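Local coordinates for protein L-isoleucine-4-hydroxylase (Bacillus thuringiensis, PDB 6LNH) that hydroxylates L-isoleucine to (4S)-4-hydroxy-L-isoleucine, using ferrous iron, 2-oxoglutarate, oxygen and ascorbate, and also acts on related aliphatic and sulfur-containing amino acids, at residues 26-40 with 206-220. Sequence-based numbering, arbitrary orientation.
Sequences FESKGFLEISNEIFL and ISLKEPLETLVFGQK. With HG (mercury (II) ion), chain G.
Val216 lies on the same sheet face as Leu32 and Ile34 and packs a methyl against each: CG2 lies 3.3 Å from Leu32 CB, and CG1 meets Ile34 CD1 at 3.7 Å, the Ile34 and Val216 side chains crossing at about a right angle. A chi1 of 166°, CG anti to the backbone N, carries the Phe26 ring from the helix before the strand to Val216, with CD1 at CG2; its edge borders the backbone between Phe217 and Gly218. Phe39, from the 3-10 turn, brings CB to Leu212 CD1 (3.8 Å) and directs a ring edge at Thr214 OG1, which is hydrogen-bonded to His180. Helix 120-134 covers this side through Phe128 and Ile125. Strands 31-34 and 214-218 are antiparallel, the former at the border of the large sheet of a cupin-type double-stranded beta-helix. Ile34 N to Thr214 O, 2.7 Å and nearly straight (178°), is one of four backbone bonds joining the strands; a fifth runs from Gly218 N to the preceding Gly30 O. On the other sheet face, Ile206 CG1 packs against Glu33 CD (3.7 Å), while Phe217 stacks on the iron ligand His223. Asn36 ND2 grips the 210-213 turn twice, meeting Pro211 O at 2.8 Å and the anti lone pair of Glu210 OE2 at 3.2 Å. Glu210 OE1 binds a mercury ion shared with Cys232 of a second subunit, whose Ser233 also hydrogen-bonds Glu210 OE2.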
loop_
_atom_site.group_PDB
_atom_site.type_symbol
_atom_site.label_atom_id
_atom_site.label_comp_id
_atom_site.label_asym_id
_atom_site.label_seq_id
_atom_site.Cartn_x
_atom_site.Cartn_y
_atom_site.Cartn_z
ATOM N N PHE C 26 -28.580 -2.907 -9.161
ATOM C CA PHE C 26 -28.686 -1.892 -8.119
ATOM C C PHE C 26 -30.024 -1.984 -7.395
ATOM O O PHE C 26 -30.084 -1.865 -6.166
ATOM C CB PHE C 26 -28.496 -0.502 -8.729
ATOM C CG PHE C 26 -28.911 0.625 -7.825
ATOM C CD1 PHE C 26 -28.196 0.909 -6.675
ATOM C CD2 PHE C 26 -30.012 1.407 -8.132
ATOM C CE1 PHE C 26 -28.570 1.952 -5.844
ATOM C CE2 PHE C 26 -30.393 2.448 -7.307
ATOM C CZ PHE C 26 -29.672 2.722 -6.163
ATOM N N GLU C 27 -31.107 -2.202 -8.142
ATOM C CA GLU C 27 -32.434 -2.251 -7.537
ATOM C C GLU C 27 -32.622 -3.466 -6.635
ATOM O O GLU C 27 -33.296 -3.374 -5.602
ATOM C CB GLU C 27 -33.492 -2.228 -8.636
ATOM C CG GLU C 27 -33.618 -0.860 -9.255
ATOM C CD GLU C 27 -34.662 -0.779 -10.341
ATOM O OE1 GLU C 27 -34.976 -1.816 -10.962
ATOM O OE2 GLU C 27 -35.180 0.334 -10.561
ATOM N N SER C 28 -32.048 -4.615 -6.999
ATOM C CA SER C 28 -32.202 -5.799 -6.158
ATOM C C SER C 28 -31.238 -5.777 -4.975
ATOM O O SER C 28 -31.565 -6.285 -3.895
ATOM C CB SER C 28 -32.013 -7.074 -6.986
ATOM O OG SER C 28 -30.684 -7.548 -6.916
ATOM N N LYS C 29 -30.051 -5.194 -5.160
ATOM C CA LYS C 29 -29.038 -5.181 -4.113
ATOM C C LYS C 29 -29.075 -3.929 -3.246
ATOM O O LYS C 29 -28.707 -3.996 -2.068
ATOM C CB LYS C 29 -27.646 -5.312 -4.736
ATOM C CG LYS C 29 -27.004 -6.682 -4.591
ATOM C CD LYS C 29 -25.820 -6.832 -5.536
ATOM C CE LYS C 29 -24.971 -5.564 -5.556
ATOM N NZ LYS C 29 -23.709 -5.723 -6.329
ATOM N N GLY C 30 -29.498 -2.787 -3.788
ATOM C CA GLY C 30 -29.495 -1.551 -3.033
ATOM C C GLY C 30 -28.227 -0.742 -3.171
ATOM O O GLY C 30 -28.154 0.370 -2.632
ATOM N N PHE C 31 -27.236 -1.308 -3.856
ATOM C CA PHE C 31 -25.938 -0.624 -4.070
ATOM C C PHE C 31 -25.311 -1.176 -5.350
ATOM O O PHE C 31 -25.733 -2.247 -5.810
ATOM C CB PHE C 31 -25.022 -0.809 -2.858
ATOM C CG PHE C 31 -24.428 -2.187 -2.732
ATOM C CD1 PHE C 31 -25.133 -3.209 -2.121
ATOM C CD2 PHE C 31 -23.169 -2.465 -3.232
ATOM C CE1 PHE C 31 -24.588 -4.477 -2.006
ATOM C CE2 PHE C 31 -22.625 -3.734 -3.118
ATOM C CZ PHE C 31 -23.335 -4.737 -2.504
ATOM N N LEU C 32 -24.331 -0.463 -5.900
ATOM C CA LEU C 32 -23.698 -0.921 -7.159
ATOM C C LEU C 32 -22.330 -0.257 -7.315
ATOM O O LEU C 32 -22.270 0.980 -7.271
ATOM C CB LEU C 32 -24.621 -0.537 -8.318
ATOM C CG LEU C 32 -24.430 -1.323 -9.612
ATOM C CD1 LEU C 32 -23.770 -0.461 -10.671
ATOM C CD2 LEU C 32 -23.619 -2.583 -9.369
ATOM N N GLU C 33 -21.279 -1.064 -7.466
ATOM C CA GLU C 33 -19.918 -0.517 -7.691
ATOM C C GLU C 33 -19.740 -0.347 -9.201
ATOM O O GLU C 33 -20.119 -1.265 -9.942
ATOM C CB GLU C 33 -18.849 -1.442 -7.111
ATOM C CG GLU C 33 -19.262 -2.102 -5.810
ATOM C CD GLU C 33 -18.466 -3.346 -5.458
ATOM O OE1 GLU C 33 -19.095 -4.386 -5.173
ATOM O OE2 GLU C 33 -17.222 -3.271 -5.471
ATOM N N ILE C 34 -19.215 0.799 -9.628
ATOM C CA ILE C 34 -19.011 1.055 -11.083
ATOM C C ILE C 34 -17.532 1.366 -11.314
ATOM O O ILE C 34 -16.964 2.135 -10.523
ATOM C CB ILE C 34 -19.915 2.204 -11.563
ATOM C CG1 ILE C 34 -21.398 1.856 -11.419
ATOM C CG2 ILE C 34 -19.568 2.602 -12.986
ATOM C CD1 ILE C 34 -22.323 3.033 -11.597
ATOM N N SER C 35 -16.948 0.783 -12.365
ATOM C CA SER C 35 -15.520 1.016 -12.703
ATOM C C SER C 35 -15.375 2.385 -13.371
ATOM O O SER C 35 -16.377 2.892 -13.896
ATOM C CB SER C 35 -14.989 -0.084 -13.576
ATOM O OG SER C 35 -15.261 -1.352 -13.004
ATOM N N ASN C 36 -14.156 2.931 -13.389
ATOM C CA ASN C 36 -13.898 4.274 -13.977
ATOM C C ASN C 36 -13.753 4.206 -15.502
ATOM O O ASN C 36 -13.675 5.277 -16.119
ATOM C CB ASN C 36 -12.671 4.937 -13.348
ATOM C CG ASN C 36 -11.477 4.013 -13.252
ATOM O OD1 ASN C 36 -11.539 2.862 -13.675
ATOM N ND2 ASN C 36 -10.386 4.508 -12.695
ATOM N N GLU C 37 -13.726 2.993 -16.061
ATOM C CA GLU C 37 -13.546 2.794 -17.524
ATOM C C GLU C 37 -14.589 3.595 -18.309
ATOM O O GLU C 37 -14.226 4.156 -19.350
ATOM C CB GLU C 37 -13.602 1.309 -17.885
ATOM C CG GLU C 37 -14.149 0.427 -16.778
ATOM C CD GLU C 37 -14.383 -1.014 -17.201
ATOM O OE1 GLU C 37 -14.350 -1.903 -16.325
ATOM O OE2 GLU C 37 -14.594 -1.245 -18.408
ATOM N N ILE C 38 -15.835 3.626 -17.834
ATOM C CA ILE C 38 -16.928 4.342 -18.558
ATOM C C ILE C 38 -16.638 5.845 -18.596
ATOM O O ILE C 38 -17.175 6.516 -19.491
ATOM C CB ILE C 38 -18.297 4.051 -17.921
ATOM C CG1 ILE C 38 -18.412 4.673 -16.527
ATOM C CG2 ILE C 38 -18.578 2.556 -17.898
ATOM C CD1 ILE C 38 -19.715 4.372 -15.836
ATOM N N PHE C 39 -15.827 6.347 -17.661
ATOM C CA PHE C 39 -15.517 7.800 -17.620
ATOM C C PHE C 39 -14.119 8.059 -18.192
ATOM O O PHE C 39 -13.681 9.220 -18.193
ATOM C CB PHE C 39 -15.659 8.337 -16.193
ATOM C CG PHE C 39 -16.969 8.004 -15.525
ATOM C CD1 PHE C 39 -18.174 8.329 -16.125
ATOM C CD2 PHE C 39 -16.999 7.363 -14.298
ATOM C CE1 PHE C 39 -19.378 8.020 -15.512
ATOM C CE2 PHE C 39 -18.203 7.056 -13.687
ATOM C CZ PHE C 39 -19.391 7.385 -14.295
ATOM N N LEU C 40 -13.452 7.011 -18.682
ATOM C CA LEU C 40 -12.085 7.169 -19.243
ATOM C C LEU C 40 -12.005 6.504 -20.622
ATOM O O LEU C 40 -11.134 5.637 -20.811
ATOM C CB LEU C 40 -11.077 6.555 -18.267
ATOM C CG LEU C 40 -10.914 7.302 -16.946
ATOM C CD1 LEU C 40 -10.210 6.434 -15.917
ATOM C CD2 LEU C 40 -10.160 8.604 -17.148
ATOM N N ILE C 206 -16.157 -2.151 0.338
ATOM C CA ILE C 206 -15.692 -1.559 -0.949
ATOM C C ILE C 206 -14.650 -0.478 -0.658
ATOM O O ILE C 206 -14.942 0.427 0.138
ATOM C CB ILE C 206 -16.882 -1.001 -1.754
ATOM C CG1 ILE C 206 -17.932 -2.078 -2.028
ATOM C CG2 ILE C 206 -16.403 -0.345 -3.038
ATOM C CD1 ILE C 206 -19.349 -1.618 -1.806
ATOM N N SER C 207 -13.478 -0.587 -1.285
ATOM C CA SER C 207 -12.402 0.417 -1.097
ATOM C C SER C 207 -12.158 1.147 -2.419
ATOM O O SER C 207 -11.613 0.522 -3.340
ATOM C CB SER C 207 -11.143 -0.232 -0.597
ATOM O OG SER C 207 -10.128 0.737 -0.404
ATOM N N LEU C 208 -12.580 2.408 -2.512
ATOM C CA LEU C 208 -12.342 3.193 -3.750
ATOM C C LEU C 208 -10.863 3.587 -3.754
ATOM O O LEU C 208 -10.450 4.312 -2.839
ATOM C CB LEU C 208 -13.264 4.415 -3.755
ATOM C CG LEU C 208 -14.754 4.100 -3.634
ATOM C CD1 LEU C 208 -15.601 5.316 -3.964
ATOM C CD2 LEU C 208 -15.135 2.931 -4.524
ATOM N N LYS C 209 -10.104 3.096 -4.738
ATOM C CA LYS C 209 -8.644 3.369 -4.802
ATOM C C LYS C 209 -8.319 4.355 -5.927
ATOM O O LYS C 209 -7.937 5.489 -5.604
ATOM C CB LYS C 209 -7.860 2.065 -4.964
ATOM C CG LYS C 209 -6.382 2.150 -4.608
ATOM C CD LYS C 209 -5.511 1.268 -5.474
ATOM C CE LYS C 209 -4.087 1.769 -5.589
ATOM N NZ LYS C 209 -3.124 0.647 -5.698
ATOM N N GLU C 210 -8.436 3.941 -7.194
ATOM C CA GLU C 210 -8.077 4.892 -8.276
ATOM C C GLU C 210 -9.199 5.896 -8.529
ATOM O O GLU C 210 -10.368 5.564 -8.285
ATOM C CB GLU C 210 -7.735 4.136 -9.560
ATOM C CG GLU C 210 -8.712 3.025 -9.888
ATOM C CD GLU C 210 -8.152 1.960 -10.811
ATOM O OE1 GLU C 210 -7.452 1.060 -10.314
ATOM O OE2 GLU C 210 -8.415 2.036 -12.023
ATOM N N PRO C 211 -8.876 7.098 -9.055
ATOM C CA PRO C 211 -9.873 8.125 -9.374
ATOM C C PRO C 211 -10.977 7.660 -10.337
ATOM O O PRO C 211 -10.721 6.820 -11.183
ATOM C CB PRO C 211 -9.043 9.244 -10.015
ATOM C CG PRO C 211 -7.679 9.065 -9.405
ATOM C CD PRO C 211 -7.516 7.564 -9.315
ATOM N N LEU C 212 -12.157 8.265 -10.168
ATOM C CA LEU C 212 -13.423 8.008 -10.908
ATOM C C LEU C 212 -13.998 6.642 -10.533
ATOM O O LEU C 212 -14.940 6.210 -11.211
ATOM C CB LEU C 212 -13.299 8.232 -12.420
ATOM C CG LEU C 212 -12.713 9.581 -12.822
ATOM C CD1 LEU C 212 -12.626 9.704 -14.332
ATOM C CD2 LEU C 212 -13.537 10.715 -12.238
ATOM N N GLU C 213 -13.471 5.998 -9.481
ATOM C CA GLU C 213 -14.122 4.748 -9.015
ATOM C C GLU C 213 -15.459 5.200 -8.424
ATOM O O GLU C 213 -15.484 6.230 -7.728
ATOM C CB GLU C 213 -13.224 3.953 -8.068
ATOM C CG GLU C 213 -12.328 2.972 -8.801
ATOM C CD GLU C 213 -11.636 1.939 -7.930
ATOM O OE1 GLU C 213 -10.858 2.338 -7.048
ATOM O OE2 GLU C 213 -11.875 0.736 -8.145
ATOM N N THR C 214 -16.519 4.437 -8.656
ATOM C CA THR C 214 -17.835 4.948 -8.300
ATOM C C THR C 214 -18.636 3.915 -7.519
ATOM O O THR C 214 -18.563 2.713 -7.797
ATOM C CB THR C 214 -18.596 5.375 -9.572
ATOM O OG1 THR C 214 -17.939 6.504 -10.160
ATOM C CG2 THR C 214 -20.038 5.746 -9.261
ATOM N N LEU C 215 -19.403 4.400 -6.543
ATOM C CA LEU C 215 -20.312 3.592 -5.744
ATOM C C LEU C 215 -21.649 4.314 -5.667
ATOM O O LEU C 215 -21.696 5.500 -5.322
ATOM C CB LEU C 215 -19.758 3.359 -4.337
ATOM C CG LEU C 215 -20.352 2.233 -3.492
ATOM C CD1 LEU C 215 -19.718 2.290 -2.119
ATOM C CD2 LEU C 215 -21.869 2.333 -3.392
ATOM N N VAL C 216 -22.727 3.611 -6.004
ATOM C CA VAL C 216 -24.075 4.168 -5.978
ATOM C C VAL C 216 -24.855 3.528 -4.830
ATOM O O VAL C 216 -24.798 2.308 -4.633
ATOM C CB VAL C 216 -24.771 3.991 -7.343
ATOM C CG1 VAL C 216 -23.795 4.331 -8.461
ATOM C CG2 VAL C 216 -25.300 2.595 -7.532
ATOM N N PHE C 217 -25.533 4.359 -4.040
ATOM C CA PHE C 217 -26.303 3.912 -2.885
ATOM C C PHE C 217 -27.794 4.139 -3.092
ATOM O O PHE C 217 -28.210 5.191 -3.584
ATOM C CB PHE C 217 -25.901 4.645 -1.601
ATOM C CG PHE C 217 -24.442 4.584 -1.277
ATOM C CD1 PHE C 217 -23.822 3.377 -0.999
ATOM C CD2 PHE C 217 -23.697 5.748 -1.197
ATOM C CE1 PHE C 217 -22.478 3.333 -0.676
ATOM C CE2 PHE C 217 -22.356 5.712 -0.877
ATOM C CZ PHE C 217 -21.745 4.504 -0.617
ATOM N N GLY C 218 -28.595 3.151 -2.692
ATOM C CA GLY C 218 -30.009 3.340 -2.470
ATOM C C GLY C 218 -30.314 3.298 -0.979
ATOM O O GLY C 218 -29.438 3.099 -0.141
ATOM N N GLN C 219 -31.594 3.476 -0.658
ATOM C CA GLN C 219 -32.023 3.538 0.735
ATOM C C GLN C 219 -32.484 2.187 1.262
ATOM O O GLN C 219 -32.925 2.099 2.411
ATOM C CB GLN C 219 -33.162 4.549 0.892
ATOM C CG GLN C 219 -32.741 6.006 0.913
ATOM C CD GLN C 219 -33.929 6.935 0.749
ATOM O OE1 GLN C 219 -34.968 6.539 0.219
ATOM N NE2 GLN C 219 -33.788 8.172 1.213
ATOM N N LYS C 220 -32.375 1.137 0.452
ATOM C CA LYS C 220 -32.739 -0.206 0.879
ATOM C C LYS C 220 -31.704 -0.813 1.821
ATOM O O LYS C 220 -32.027 -1.747 2.564
ATOM C CB LYS C 220 -32.950 -1.064 -0.372
ATOM C CG LYS C 220 -32.846 -2.558 -0.204
ATOM C CD LYS C 220 -33.262 -3.236 -1.491
ATOM C CE LYS C 220 -32.941 -4.714 -1.465
ATOM N NZ LYS C 220 -33.472 -5.394 -2.677
HETATM HG HG HG G . -5.434 -0.328 -9.310
#